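Local coordinates for protein Non-reducing end beta-L-arabinofuranosidase (PDB 5MQO) that probably hydrolyses glycosidic linkages in plant pectin, as a GH127-family aceric acidase of a gut bacterium, at residues M36-I41 and M395-G400; Y474-E479 and L491-K496; R369-P374 and H587-E592. All blocks are in the same frame, centred on the assembly; numbering follows the deposited sequence.

Contacts 1 and 2 are neighbours, their centres 11 Å apart, and meet in one sheet: strands 37-38 and 474-477 run antiparallel, with the A37 carbonyl probably hydrogen-bonded to the L476 amide. Contact 1 ties the edge of this sheet to the end of helix 382-399, and contact 2 packs its next strand on strand 489-494 of the seven-stranded sheet. Contact 3 is remote, about 33 Å from contact 1 and 41 Å from contact 2 (centres), and joins loops of the catalytic and C-terminal regions. Contact 1 closes before contact 2 begins, while segments 369-374 and 587-592 bracket contact 2. These contacts thus join the helical catalytic region to β-structure at well-separated places.

Contact 1. Residues M36-I41 and M395-G400; sequences MANTGI and MLEVTG
L396 meets the M36 side chain through its branch carbon, CG lying 4.1 Å from M36 SD as the two chains cross obliquely. On the L396 backbone, the carbonyl oxygen takes both T399 N and G400 N in the last turn of helix 382-399. E397 follows and meets the other segment with both its backbone carbonyl and its side chain. Its carbonyl accepts the M36 amide (M36 N to E397 O 3.1 Å, 164° at the hydrogen), in the carbonyl plane on a lone pair. Its side chain, with CG beside the backbone N (chi1 -58°) and the chain bent at CG, brings CB to 3.5 Å from M36 O and carries the carboxylate on to N38. There the amide and carboxylate planes stand nearly perpendicular, and N38 OD1 comes to 2.7 Å from E397 OE2. Both are acceptors, and the pair is a close approach and not a hydrogen bond; N38 OD1 takes its hydrogen bond from W393 NE1. An alanine in place of E397 would keep the backbone bond but is likely to open a gap beside M36 O and leave the N38 amide without its buried neighbour. G400, the first residue past the helix, with positive phi, ends the helical run, and M36 CE, at the end of an extended side chain, rests 3.5 Å from G400 CA. The M36 side chain also touches T475 of strand 474-477. The arrangement is that of an edge strand docked on the C-terminal end of a helix, joining a β-sheet to the helical catalytic domain of GH127.

Contact 2. Residues Y474-E479 and L491-K496; sequences YTLSPE and LTTNWK
L491 sets one methyl squarely over the face of the Y474 ring, a CH-π contact in which CD2 lies 3.6 Å from the ring centroid and 11° off its normal. The leucine reaches it with CG anti to the backbone N (chi1 164°), which also leaves L491 CB 3.7 Å from Y474 CE2. The tyrosine hydroxyl is hydrogen-bonded to N489 OD1. Two residues on, L476 and T493 lie alongside one another, pointing opposite ways, with L476 CD1 4.2 Å from T493 OG1. That hydroxyl is turned back to its own segment: T493 OG1 donates to N494 O at 3.0 Å, from above the carbonyl plane and not on a lone pair. Toward the C-terminal ends of the segments W495 brings CZ2 to 3.9 Å from P478 O. K496 bends at chi2 and is extended from there, so that CE lies over the rim of the W495 ring, 3.3 Å above its plane, and NZ bonds P478 O (K496 NZ to P478 O 3.2 Å). This lysine link is the direct hydrogen bond between the segments, and it closes an otherwise largely apolar interface. The segments run 14° apart in direction, their CA atoms more than 8 Å from each other, and W495 also meets F529 of strand 529-535, in the sheet that holds strand 474-477: side chains between two facing sheets, as in a β-sandwich.

Contact 3. Residues R369-P374 and H587-E592; sequences RPYQLP and HPLAEE
Two β-turns face each other where loops of the catalytic and C-terminal regions meet, a type II turn from R369 to Q372 and a type I turn from H587 to A590. Y371, at the third position of its turn and with positive phi, stacks on H587: the centroids are 4.4 Å apart and the planes 20° from parallel. The stack is offset, with Y371 CE1 3.8 Å above the centre of the imidazole, whereas H587 ND1 lies toward the rim of the tyrosine. The imidazole is held in its rotation by L589 N, which donates to H587 ND1 close to the ring plane (3.2 Å). L589 packs on the tyrosine as well, its CD1 3.6 Å from Y371 CE2, and its carbonyl oxygen sits close against Y371 CB. Beyond the rings, A590 CA makes a nearly straight C-H···O contact with Y371 O. E592 then turns back with CG beside the backbone N (chi1 -64°) and a bend at CG, so that OE1 accepts a weak hydrogen bond from L373 N (E592 OE1 to L373 N 3.2 Å). OE2 rests on Q372 CG, and E592 CG lies along P374 at 3.6 Å from P374 CA. R369 forms a salt bridge with D351 through NH1. With its ring stack, turn backbones and a single weak hydrogen bond, this is loop-to-loop packing at the surface between two domains.

Contact 1. Residues M36-I41 and M395-G400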
ATOM      1  N   MET A  36     -11.962 -14.326   4.554  1.00 60.30           N
ATOM      2  CA  MET A  36     -11.450 -13.669   5.739  1.00 59.19           C
ATOM      3  C   MET A  36     -12.041 -12.284   5.873  1.00 57.06           C
ATOM      4  O   MET A  36     -12.509 -11.709   4.896  1.00 59.44           O
ATOM      5  CB  MET A  36      -9.963 -13.472   5.618  1.00 59.95           C
ATOM      6  CG  MET A  36      -9.165 -14.716   5.356  1.00 61.84           C
ATOM      7  SD  MET A  36      -7.524 -14.139   4.948  1.00 62.49           S
ATOM      8  CE  MET A  36      -6.615 -15.678   4.904  1.00 64.53           C
ATOM      9  N   ALA A  37     -11.984 -11.756   7.086  1.00 54.97           N
ATOM     10  CA  ALA A  37     -12.395 -10.399   7.373  1.00 54.96           C
ATOM     11  C   ALA A  37     -11.368  -9.717   8.292  1.00 55.34           C
ATOM     12  O   ALA A  37     -10.501 -10.388   8.871  1.00 54.77           O
ATOM     13  CB  ALA A  37     -13.768 -10.417   7.994  1.00 54.78           C
ATOM     14  N   ASN A  38     -11.422  -8.383   8.355  1.00 54.56           N
ATOM     15  CA  ASN A  38     -10.522  -7.613   9.225  1.00 53.45           C
ATOM     16  C   ASN A  38     -10.782  -7.883  10.721  1.00 54.87           C
ATOM     17  O   ASN A  38     -11.868  -8.310  11.138  1.00 55.22           O
ATOM     18  CB  ASN A  38     -10.667  -6.088   9.000  1.00 53.90           C
ATOM     19  CG  ASN A  38      -9.871  -5.544   7.789  1.00 53.09           C
ATOM     20  OD1 ASN A  38      -9.816  -6.136   6.715  1.00 53.46           O
ATOM     21  ND2 ASN A  38      -9.291  -4.377   7.968  1.00 52.00           N
ATOM     22  N   THR A  39      -9.745  -7.616  11.507  1.00 56.36           N
ATOM     23  CA  THR A  39      -9.867  -7.335  12.920  1.00 56.30           C
ATOM     24  C   THR A  39     -10.500  -5.954  13.040  1.00 57.02           C
ATOM     25  O   THR A  39     -10.390  -5.126  12.131  1.00 57.31           O
ATOM     26  CB  THR A  39      -8.502  -7.267  13.643  1.00 55.92           C
ATOM     27  OG1 THR A  39      -7.814  -6.046  13.314  1.00 54.73           O
ATOM     28  CG2 THR A  39      -7.643  -8.441  13.317  1.00 56.62           C
ATOM     29  N   GLY A  40     -11.126  -5.705  14.184  1.00 58.79           N
ATOM     30  CA  GLY A  40     -11.759  -4.426  14.482  1.00 58.76           C
ATOM     31  C   GLY A  40     -10.742  -3.318  14.424  1.00 59.92           C
ATOM     32  O   GLY A  40      -9.558  -3.533  14.630  1.00 62.41           O
ATOM     33  N   ILE A  41     -11.214  -2.124  14.107  1.00 62.67           N
ATOM     34  CA  ILE A  41     -10.349  -0.959  13.906  1.00 61.06           C
ATOM     35  C   ILE A  41      -9.585  -0.590  15.180  1.00 60.61           C
ATOM     36  O   ILE A  41      -8.509  -0.005  15.098  1.00 60.89           O
ATOM     37  CB  ILE A  41     -11.173   0.228  13.311  1.00 61.53           C
ATOM     38  CG1 ILE A  41     -10.260   1.309  12.755  1.00 63.04           C
ATOM     39  CG2 ILE A  41     -12.141   0.827  14.319  1.00 61.44           C
ATOM     40  CD1 ILE A  41     -10.980   2.274  11.842  1.00 63.20           C
ATOM     41  N   MET A 395      -8.223  -8.813  -2.475  1.00 50.17           N
ATOM     42  CA  MET A 395      -7.962 -10.139  -3.046  1.00 50.33           C
ATOM     43  C   MET A 395      -7.575 -11.178  -1.971  1.00 49.45           C
ATOM     44  O   MET A 395      -8.026 -12.326  -2.022  1.00 48.91           O
ATOM     45  CB  MET A 395      -6.911 -10.060  -4.149  1.00 49.05           C
ATOM     46  CG  MET A 395      -7.354  -9.212  -5.339  1.00 48.97           C
ATOM     47  SD  MET A 395      -8.689  -9.888  -6.341  1.00 47.72           S
ATOM     48  CE  MET A 395      -7.845 -11.270  -7.093  1.00 48.77           C
ATOM     49  N   LEU A 396      -6.776 -10.768  -0.995  1.00 48.43           N
ATOM     50  CA  LEU A 396      -6.529 -11.612   0.165  1.00 49.44           C
ATOM     51  C   LEU A 396      -7.842 -12.042   0.840  1.00 51.14           C
ATOM     52  O   LEU A 396      -8.063 -13.249   1.027  1.00 50.19           O
ATOM     53  CB  LEU A 396      -5.630 -10.918   1.189  1.00 48.31           C
ATOM     54  CG  LEU A 396      -5.264 -11.712   2.457  1.00 47.75           C
ATOM     55  CD1 LEU A 396      -4.409 -12.940   2.128  1.00 48.13           C
ATOM     56  CD2 LEU A 396      -4.531 -10.793   3.422  1.00 47.06           C
ATOM     57  N   GLU A 397      -8.703 -11.078   1.182  1.00 52.16           N
ATOM     58  CA  GLU A 397      -9.929 -11.383   1.971  1.00 56.30           C
ATOM     59  C   GLU A 397     -10.926 -12.286   1.180  1.00 56.16           C
ATOM     60  O   GLU A 397     -11.518 -13.191   1.722  1.00 55.30           O
ATOM     61  CB  GLU A 397     -10.594 -10.089   2.513  1.00 57.09           C
ATOM     62  CG  GLU A 397      -9.665  -9.236   3.399  1.00 57.72           C
ATOM     63  CD  GLU A 397     -10.331  -8.514   4.579  1.00 59.20           C
ATOM     64  OE1 GLU A 397     -11.380  -7.809   4.449  1.00 59.55           O
ATOM     65  OE2 GLU A 397      -9.766  -8.642   5.683  1.00 58.51           O
ATOM     66  N   VAL A 398     -11.043 -12.052  -0.114  1.00 56.72           N
ATOM     67  CA  VAL A 398     -11.852 -12.874  -1.009  1.00 57.17           C
ATOM     68  C   VAL A 398     -11.329 -14.290  -1.307  1.00 56.43           C
ATOM     69  O   VAL A 398     -12.114 -15.135  -1.725  1.00 55.84           O
ATOM     70  CB  VAL A 398     -11.992 -12.121  -2.352  1.00 58.67           C
ATOM     71  CG1 VAL A 398     -12.401 -13.025  -3.491  1.00 60.63           C
ATOM     72  CG2 VAL A 398     -12.970 -10.968  -2.206  1.00 58.42           C
ATOM     73  N   THR A 399     -10.022 -14.528  -1.166  1.00 56.59           N
ATOM     74  CA  THR A 399      -9.394 -15.813  -1.566  1.00 56.43           C
ATOM     75  C   THR A 399      -8.654 -16.605  -0.484  1.00 58.22           C
ATOM     76  O   THR A 399      -8.484 -17.813  -0.617  1.00 62.08           O
ATOM     77  CB  THR A 399      -8.381 -15.627  -2.721  1.00 54.48           C
ATOM     78  OG1 THR A 399      -7.289 -14.802  -2.304  1.00 52.00           O
ATOM     79  CG2 THR A 399      -9.043 -15.016  -3.905  1.00 54.12           C
ATOM     80  N   GLY A 400      -8.160 -15.938   0.552  1.00 56.46           N
ATOM     81  CA  GLY A 400      -7.401 -16.615   1.576  1.00 55.06           C
ATOM     82  C   GLY A 400      -6.003 -16.988   1.153  1.00 55.58           C
ATOM     83  O   GLY A 400      -5.328 -17.692   1.882  1.00 56.99           O
TER

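Contact 2. Residues Y474-E479 and L491-K496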
ATOM      1  N   TYR A 474      -3.430  -8.513  10.947  1.00 55.14           N
ATOM      2  CA  TYR A 474      -4.097  -9.817  11.048  1.00 55.14           C
ATOM      3  C   TYR A 474      -5.390  -9.861  10.227  1.00 57.09           C
ATOM      4  O   TYR A 474      -5.970  -8.825   9.899  1.00 62.21           O
ATOM      5  CB  TYR A 474      -4.481 -10.138  12.510  1.00 54.62           C
ATOM      6  CG  TYR A 474      -3.377 -10.112  13.564  1.00 54.49           C
ATOM      7  CD1 TYR A 474      -2.601 -11.253  13.843  1.00 56.07           C
ATOM      8  CD2 TYR A 474      -3.145  -8.968  14.336  1.00 53.66           C
ATOM      9  CE1 TYR A 474      -1.593 -11.233  14.821  1.00 54.34           C
ATOM     10  CE2 TYR A 474      -2.152  -8.946  15.310  1.00 53.91           C
ATOM     11  CZ  TYR A 474      -1.380 -10.078  15.546  1.00 53.46           C
ATOM     12  OH  TYR A 474      -0.403 -10.040  16.497  1.00 52.76           O
ATOM     13  N   THR A 475      -5.857 -11.059   9.905  1.00 56.37           N
ATOM     14  CA  THR A 475      -7.258 -11.247   9.556  1.00 56.58           C
ATOM     15  C   THR A 475      -7.823 -12.402  10.346  1.00 56.34           C
ATOM     16  O   THR A 475      -7.083 -13.189  10.941  1.00 56.50           O
ATOM     17  CB  THR A 475      -7.418 -11.578   8.072  1.00 57.79           C
ATOM     18  OG1 THR A 475      -6.523 -12.647   7.753  1.00 57.73           O
ATOM     19  CG2 THR A 475      -7.120 -10.345   7.180  1.00 57.61           C
ATOM     20  N   LEU A 476      -9.137 -12.535  10.304  1.00 56.70           N
ATOM     21  CA  LEU A 476      -9.832 -13.655  10.960  1.00 58.18           C
ATOM     22  C   LEU A 476     -10.602 -14.486   9.945  1.00 58.11           C
ATOM     23  O   LEU A 476     -10.856 -14.040   8.818  1.00 53.30           O
ATOM     24  CB  LEU A 476     -10.826 -13.137  11.999  1.00 57.96           C
ATOM     25  CG  LEU A 476     -10.393 -11.968  12.891  1.00 59.32           C
ATOM     26  CD1 LEU A 476     -11.600 -11.356  13.587  1.00 59.42           C
ATOM     27  CD2 LEU A 476      -9.340 -12.418  13.904  1.00 59.65           C
ATOM     28  N   SER A 477     -10.966 -15.692  10.378  1.00 57.60           N
ATOM     29  CA  SER A 477     -11.969 -16.524   9.701  1.00 57.91           C
ATOM     30  C   SER A 477     -12.550 -17.446  10.756  1.00 60.50           C
ATOM     31  O   SER A 477     -12.134 -17.382  11.903  1.00 58.88           O
ATOM     32  CB  SER A 477     -11.364 -17.294   8.518  1.00 56.94           C
ATOM     33  OG  SER A 477     -10.533 -18.360   8.906  1.00 55.21           O
ATOM     34  N   PRO A 478     -13.528 -18.284  10.395  1.00 64.89           N
ATOM     35  CA  PRO A 478     -14.037 -19.234  11.403  1.00 67.99           C
ATOM     36  C   PRO A 478     -13.004 -20.278  11.891  1.00 69.86           C
ATOM     37  O   PRO A 478     -13.101 -20.746  13.028  1.00 70.19           O
ATOM     38  CB  PRO A 478     -15.214 -19.917  10.685  1.00 67.50           C
ATOM     39  CG  PRO A 478     -15.622 -18.939   9.642  1.00 67.03           C
ATOM     40  CD  PRO A 478     -14.338 -18.315   9.169  1.00 65.19           C
ATOM     41  N   GLU A 479     -12.033 -20.611  11.040  1.00 70.07           N
ATOM     42  CA  GLU A 479     -10.929 -21.509  11.384  1.00 68.95           C
ATOM     43  C   GLU A 479      -9.937 -20.985  12.430  1.00 66.45           C
ATOM     44  O   GLU A 479      -9.250 -21.787  13.063  1.00 67.96           O
ATOM     45  CB  GLU A 479     -10.152 -21.876  10.115  1.00 72.33           C
ATOM     46  CG  GLU A 479     -10.872 -22.823   9.167  1.00 76.13           C
ATOM     47  CD  GLU A 479      -9.952 -23.319   8.048  1.00 82.73           C
ATOM     48  OE1 GLU A 479     -10.261 -23.029   6.869  1.00 85.97           O
ATOM     49  OE2 GLU A 479      -8.915 -23.991   8.340  1.00 86.46           O
ATOM     50  N   LEU A 491      -2.921  -7.614  20.090  1.00 62.79           N
ATOM     51  CA  LEU A 491      -4.233  -7.851  19.506  1.00 62.74           C
ATOM     52  C   LEU A 491      -5.199  -8.336  20.574  1.00 63.70           C
ATOM     53  O   LEU A 491      -4.921  -9.349  21.216  1.00 62.00           O
ATOM     54  CB  LEU A 491      -4.143  -8.918  18.427  1.00 64.17           C
ATOM     55  CG  LEU A 491      -5.447  -9.579  17.956  1.00 64.64           C
ATOM     56  CD1 LEU A 491      -6.418  -8.550  17.392  1.00 66.96           C
ATOM     57  CD2 LEU A 491      -5.112 -10.623  16.915  1.00 64.76           C
ATOM     58  N   THR A 492      -6.322  -7.622  20.736  1.00 66.35           N
ATOM     59  CA  THR A 492      -7.473  -8.078  21.528  1.00 69.70           C
ATOM     60  C   THR A 492      -8.746  -8.029  20.672  1.00 69.16           C
ATOM     61  O   THR A 492      -9.309  -6.966  20.409  1.00 63.50           O
ATOM     62  CB  THR A 492      -7.657  -7.256  22.819  1.00 73.79           C
ATOM     63  OG1 THR A 492      -8.076  -5.942  22.488  1.00 75.34           O
ATOM     64  CG2 THR A 492      -6.333  -7.122  23.592  1.00 77.04           C
ATOM     65  N   THR A 493      -9.161  -9.198  20.205  1.00 72.12           N
ATOM     66  CA  THR A 493     -10.455  -9.377  19.561  1.00 74.51           C
ATOM     67  C   THR A 493     -11.378 -10.125  20.506  1.00 78.77           C
ATOM     68  O   THR A 493     -10.958 -10.595  21.561  1.00 81.86           O
ATOM     69  CB  THR A 493     -10.350 -10.190  18.254  1.00 74.56           C
ATOM     70  OG1 THR A 493     -11.621 -10.194  17.594  1.00 71.62           O
ATOM     71  CG2 THR A 493      -9.930 -11.665  18.494  1.00 75.09           C
ATOM     72  N   ASN A 494     -12.642 -10.219  20.110  1.00 83.07           N
ATOM     73  CA  ASN A 494     -13.595 -11.142  20.709  1.00 86.49           C
ATOM     74  C   ASN A 494     -13.685 -12.293  19.734  1.00 83.57           C
ATOM     75  O   ASN A 494     -13.841 -12.054  18.544  1.00 77.46           O
ATOM     76  CB  ASN A 494     -14.971 -10.481  20.895  1.00 90.69           C
ATOM     77  CG  ASN A 494     -15.814 -11.179  21.952  1.00 96.09           C
ATOM     78  OD1 ASN A 494     -16.225 -12.335  21.784  1.00101.01           O
ATOM     79  ND2 ASN A 494     -16.062 -10.485  23.055  1.00 97.30           N
ATOM     80  N   TRP A 495     -13.573 -13.528  20.222  1.00 86.89           N
ATOM     81  CA  TRP A 495     -13.540 -14.688  19.329  1.00 89.76           C
ATOM     82  C   TRP A 495     -14.869 -15.459  19.291  1.00 92.09           C
ATOM     83  O   TRP A 495     -15.083 -16.391  20.050  1.00 89.22           O
ATOM     84  CB  TRP A 495     -12.334 -15.600  19.612  1.00 89.68           C
ATOM     85  CG  TRP A 495     -12.071 -16.480  18.426  1.00 90.94           C
ATOM     86  CD1 TRP A 495     -11.638 -16.093  17.151  1.00 87.14           C
ATOM     87  CD2 TRP A 495     -12.300 -17.875  18.365  1.00 91.14           C
ATOM     88  NE1 TRP A 495     -11.571 -17.192  16.324  1.00 85.53           N
ATOM     89  CE2 TRP A 495     -11.973 -18.298  17.037  1.00 92.44           C
ATOM     90  CE3 TRP A 495     -12.747 -18.823  19.300  1.00 90.44           C
ATOM     91  CZ2 TRP A 495     -12.075 -19.643  16.636  1.00 95.57           C
ATOM     92  CZ3 TRP A 495     -12.856 -20.161  18.905  1.00 94.77           C
ATOM     93  CH2 TRP A 495     -12.517 -20.561  17.584  1.00 97.51           C
ATOM     94  N   LYS A 496     -15.735 -15.052  18.355  1.00 98.39           N
ATOM     95  CA  LYS A 496     -17.100 -15.569  18.194  1.00 99.59           C
ATOM     96  C   LYS A 496     -17.918 -15.170  19.414  1.00104.09           C
ATOM     97  O   LYS A 496     -17.526 -14.250  20.139  1.00104.54           O
ATOM     98  CB  LYS A 496     -17.104 -17.085  17.952  1.00 97.60           C
ATOM     99  CG  LYS A 496     -16.010 -17.553  16.993  1.00 97.15           C
ATOM    100  CD  LYS A 496     -16.458 -18.701  16.097  1.00 96.35           C
ATOM    101  CE  LYS A 496     -15.301 -19.574  15.649  1.00 92.14           C
ATOM    102  NZ  LYS A 496     -15.766 -20.729  14.841  1.00 91.02           N
TER

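Contact 3. Residues R369-P374 and H587-E592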
ATOM      1  N   ARG A 369       3.934  -0.614 -21.453  1.00 47.85           N
ATOM      2  CA  ARG A 369       4.032  -1.936 -22.093  1.00 47.46           C
ATOM      3  C   ARG A 369       4.487  -2.964 -21.076  1.00 46.81           C
ATOM      4  O   ARG A 369       5.147  -2.603 -20.103  1.00 46.27           O
ATOM      5  CB  ARG A 369       5.092  -1.955 -23.201  1.00 50.04           C
ATOM      6  CG  ARG A 369       4.770  -1.171 -24.489  1.00 54.23           C
ATOM      7  CD  ARG A 369       5.816  -1.418 -25.602  1.00 55.42           C
ATOM      8  NE  ARG A 369       7.165  -1.601 -25.040  1.00 54.20           N
ATOM      9  CZ  ARG A 369       8.003  -0.616 -24.749  1.00 54.45           C
ATOM     10  NH1 ARG A 369       7.696   0.645 -25.001  1.00 56.22           N
ATOM     11  NH2 ARG A 369       9.175  -0.889 -24.216  1.00 54.97           N
ATOM     12  N   PRO A 370       4.157  -4.247 -21.290  1.00 46.54           N
ATOM     13  CA  PRO A 370       4.730  -5.283 -20.449  1.00 47.59           C
ATOM     14  C   PRO A 370       6.270  -5.173 -20.373  1.00 49.15           C
ATOM     15  O   PRO A 370       6.928  -4.821 -21.370  1.00 51.48           O
ATOM     16  CB  PRO A 370       4.321  -6.592 -21.158  1.00 48.82           C
ATOM     17  CG  PRO A 370       3.229  -6.246 -22.112  1.00 47.71           C
ATOM     18  CD  PRO A 370       3.084  -4.761 -22.155  1.00 47.01           C
ATOM     19  N   TYR A 371       6.821  -5.444 -19.191  1.00 47.51           N
ATOM     20  CA  TYR A 371       8.238  -5.285 -18.917  1.00 46.46           C
ATOM     21  C   TYR A 371       8.852  -3.905 -19.239  1.00 47.60           C
ATOM     22  O   TYR A 371      10.083  -3.802 -19.397  1.00 52.76           O
ATOM     23  CB  TYR A 371       9.023  -6.393 -19.621  1.00 45.54           C
ATOM     24  CG  TYR A 371       8.391  -7.729 -19.442  1.00 46.21           C
ATOM     25  CD1 TYR A 371       8.447  -8.398 -18.207  1.00 45.83           C
ATOM     26  CD2 TYR A 371       7.679  -8.320 -20.481  1.00 46.49           C
ATOM     27  CE1 TYR A 371       7.821  -9.636 -18.034  1.00 45.83           C
ATOM     28  CE2 TYR A 371       7.081  -9.562 -20.327  1.00 47.07           C
ATOM     29  CZ  TYR A 371       7.143 -10.213 -19.099  1.00 45.98           C
ATOM     30  OH  TYR A 371       6.508 -11.422 -18.975  1.00 45.40           O
ATOM     31  N   GLN A 372       8.049  -2.850 -19.338  1.00 45.63           N
ATOM     32  CA  GLN A 372       8.611  -1.517 -19.544  1.00 47.10           C
ATOM     33  C   GLN A 372       8.735  -0.856 -18.179  1.00 46.88           C
ATOM     34  O   GLN A 372       7.769  -0.268 -17.670  1.00 45.73           O
ATOM     35  CB  GLN A 372       7.759  -0.680 -20.501  1.00 48.36           C
ATOM     36  CG  GLN A 372       8.226   0.755 -20.671  1.00 48.65           C
ATOM     37  CD  GLN A 372       7.338   1.564 -21.588  1.00 50.52           C
ATOM     38  OE1 GLN A 372       6.143   1.264 -21.801  1.00 54.94           O
ATOM     39  NE2 GLN A 372       7.915   2.616 -22.141  1.00 48.97           N
ATOM     40  N   LEU A 373       9.918  -0.973 -17.578  1.00 48.22           N
ATOM     41  CA  LEU A 373      10.118  -0.541 -16.186  1.00 49.79           C
ATOM     42  C   LEU A 373      11.287   0.409 -15.960  1.00 49.74           C
ATOM     43  O   LEU A 373      12.141   0.134 -15.132  1.00 54.35           O
ATOM     44  CB  LEU A 373      10.217  -1.773 -15.278  1.00 50.48           C
ATOM     45  CG  LEU A 373       8.947  -2.646 -15.331  1.00 51.94           C
ATOM     46  CD1 LEU A 373       9.205  -4.025 -14.726  1.00 52.76           C
ATOM     47  CD2 LEU A 373       7.764  -1.951 -14.659  1.00 52.03           C
ATOM     48  N   PRO A 374      11.298   1.565 -16.654  1.00 50.91           N
ATOM     49  CA  PRO A 374      12.372   2.545 -16.485  1.00 50.41           C
ATOM     50  C   PRO A 374      12.492   3.065 -15.051  1.00 49.21           C
ATOM     51  O   PRO A 374      11.565   2.984 -14.280  1.00 48.45           O
ATOM     52  CB  PRO A 374      11.916   3.692 -17.394  1.00 50.25           C
ATOM     53  CG  PRO A 374      10.425   3.618 -17.356  1.00 49.45           C
ATOM     54  CD  PRO A 374      10.205   2.136 -17.477  1.00 50.65           C
ATOM     55  N   HIS A 587      13.295 -10.376 -15.175  1.00 50.41           N
ATOM     56  CA  HIS A 587      12.984 -11.041 -16.456  1.00 51.56           C
ATOM     57  C   HIS A 587      13.738 -10.363 -17.638  1.00 52.22           C
ATOM     58  O   HIS A 587      13.908  -9.154 -17.654  1.00 53.57           O
ATOM     59  CB  HIS A 587      11.451 -11.003 -16.612  1.00 50.44           C
ATOM     60  CG  HIS A 587      10.921 -11.811 -17.732  1.00 48.77           C
ATOM     61  ND1 HIS A 587      11.174 -11.498 -19.042  1.00 48.63           N
ATOM     62  CD2 HIS A 587      10.101 -12.886 -17.750  1.00 48.41           C
ATOM     63  CE1 HIS A 587      10.549 -12.353 -19.829  1.00 49.26           C
ATOM     64  NE2 HIS A 587       9.890 -13.207 -19.067  1.00 49.06           N
ATOM     65  N   PRO A 588      14.240 -11.143 -18.597  1.00 53.83           N
ATOM     66  CA  PRO A 588      15.105 -10.517 -19.621  1.00 52.16           C
ATOM     67  C   PRO A 588      14.430  -9.461 -20.496  1.00 50.46           C
ATOM     68  O   PRO A 588      15.080  -8.539 -20.970  1.00 51.96           O
ATOM     69  CB  PRO A 588      15.580 -11.703 -20.468  1.00 53.66           C
ATOM     70  CG  PRO A 588      14.726 -12.875 -20.050  1.00 55.96           C
ATOM     71  CD  PRO A 588      14.308 -12.613 -18.644  1.00 54.94           C
ATOM     72  N   LEU A 589      13.150  -9.614 -20.771  1.00 49.16           N
ATOM     73  CA  LEU A 589      12.378  -8.564 -21.445  1.00 46.23           C
ATOM     74  C   LEU A 589      12.235  -7.230 -20.678  1.00 42.86           C
ATOM     75  O   LEU A 589      11.711  -6.315 -21.213  1.00 39.28           O
ATOM     76  CB  LEU A 589      10.994  -9.087 -21.822  1.00 47.23           C
ATOM     77  CG  LEU A 589      10.870 -10.193 -22.871  1.00 49.04           C
ATOM     78  CD1 LEU A 589       9.414 -10.641 -22.917  1.00 50.76           C
ATOM     79  CD2 LEU A 589      11.277  -9.741 -24.273  1.00 50.06           C
ATOM     80  N   ALA A 590      12.668  -7.121 -19.433  1.00 42.99           N
ATOM     81  CA  ALA A 590      12.766  -5.802 -18.777  1.00 44.17           C
ATOM     82  C   ALA A 590      14.131  -5.135 -19.052  1.00 44.66           C
ATOM     83  O   ALA A 590      15.058  -5.208 -18.246  1.00 46.03           O
ATOM     84  CB  ALA A 590      12.526  -5.924 -17.285  1.00 44.62           C
ATOM     85  N   GLU A 591      14.207  -4.457 -20.186  1.00 45.36           N
ATOM     86  CA  GLU A 591      15.455  -3.956 -20.738  1.00 46.00           C
ATOM     87  C   GLU A 591      16.096  -2.911 -19.859  1.00 46.42           C
ATOM     88  O   GLU A 591      17.314  -2.857 -19.732  1.00 48.90           O
ATOM     89  CB  GLU A 591      15.203  -3.333 -22.122  1.00 46.45           C
ATOM     90  CG  GLU A 591      14.479  -4.237 -23.119  1.00 45.17           C
ATOM     91  CD  GLU A 591      14.693  -3.818 -24.566  1.00 45.23           C
ATOM     92  OE1 GLU A 591      15.337  -2.768 -24.819  1.00 44.43           O
ATOM     93  OE2 GLU A 591      14.207  -4.549 -25.457  1.00 44.56           O
ATOM     94  N   GLU A 592      15.270  -2.090 -19.233  1.00 47.05           N
ATOM     95  CA  GLU A 592      15.752  -0.964 -18.418  1.00 46.96           C
ATOM     96  C   GLU A 592      16.531  -1.409 -17.198  1.00 46.35           C
ATOM     97  O   GLU A 592      17.262  -0.612 -16.620  1.00 48.91           O
ATOM     98  CB  GLU A 592      14.575  -0.087 -17.979  1.00 47.91           C
ATOM     99  CG  GLU A 592      13.826   0.603 -19.138  1.00 48.32           C
ATOM    100  CD  GLU A 592      12.612  -0.122 -19.693  1.00 47.42           C
ATOM    101  OE1 GLU A 592      12.480  -1.345 -19.500  1.00 46.69           O
ATOM    102  OE2 GLU A 592      11.791   0.549 -20.374  1.00 50.93           O
TER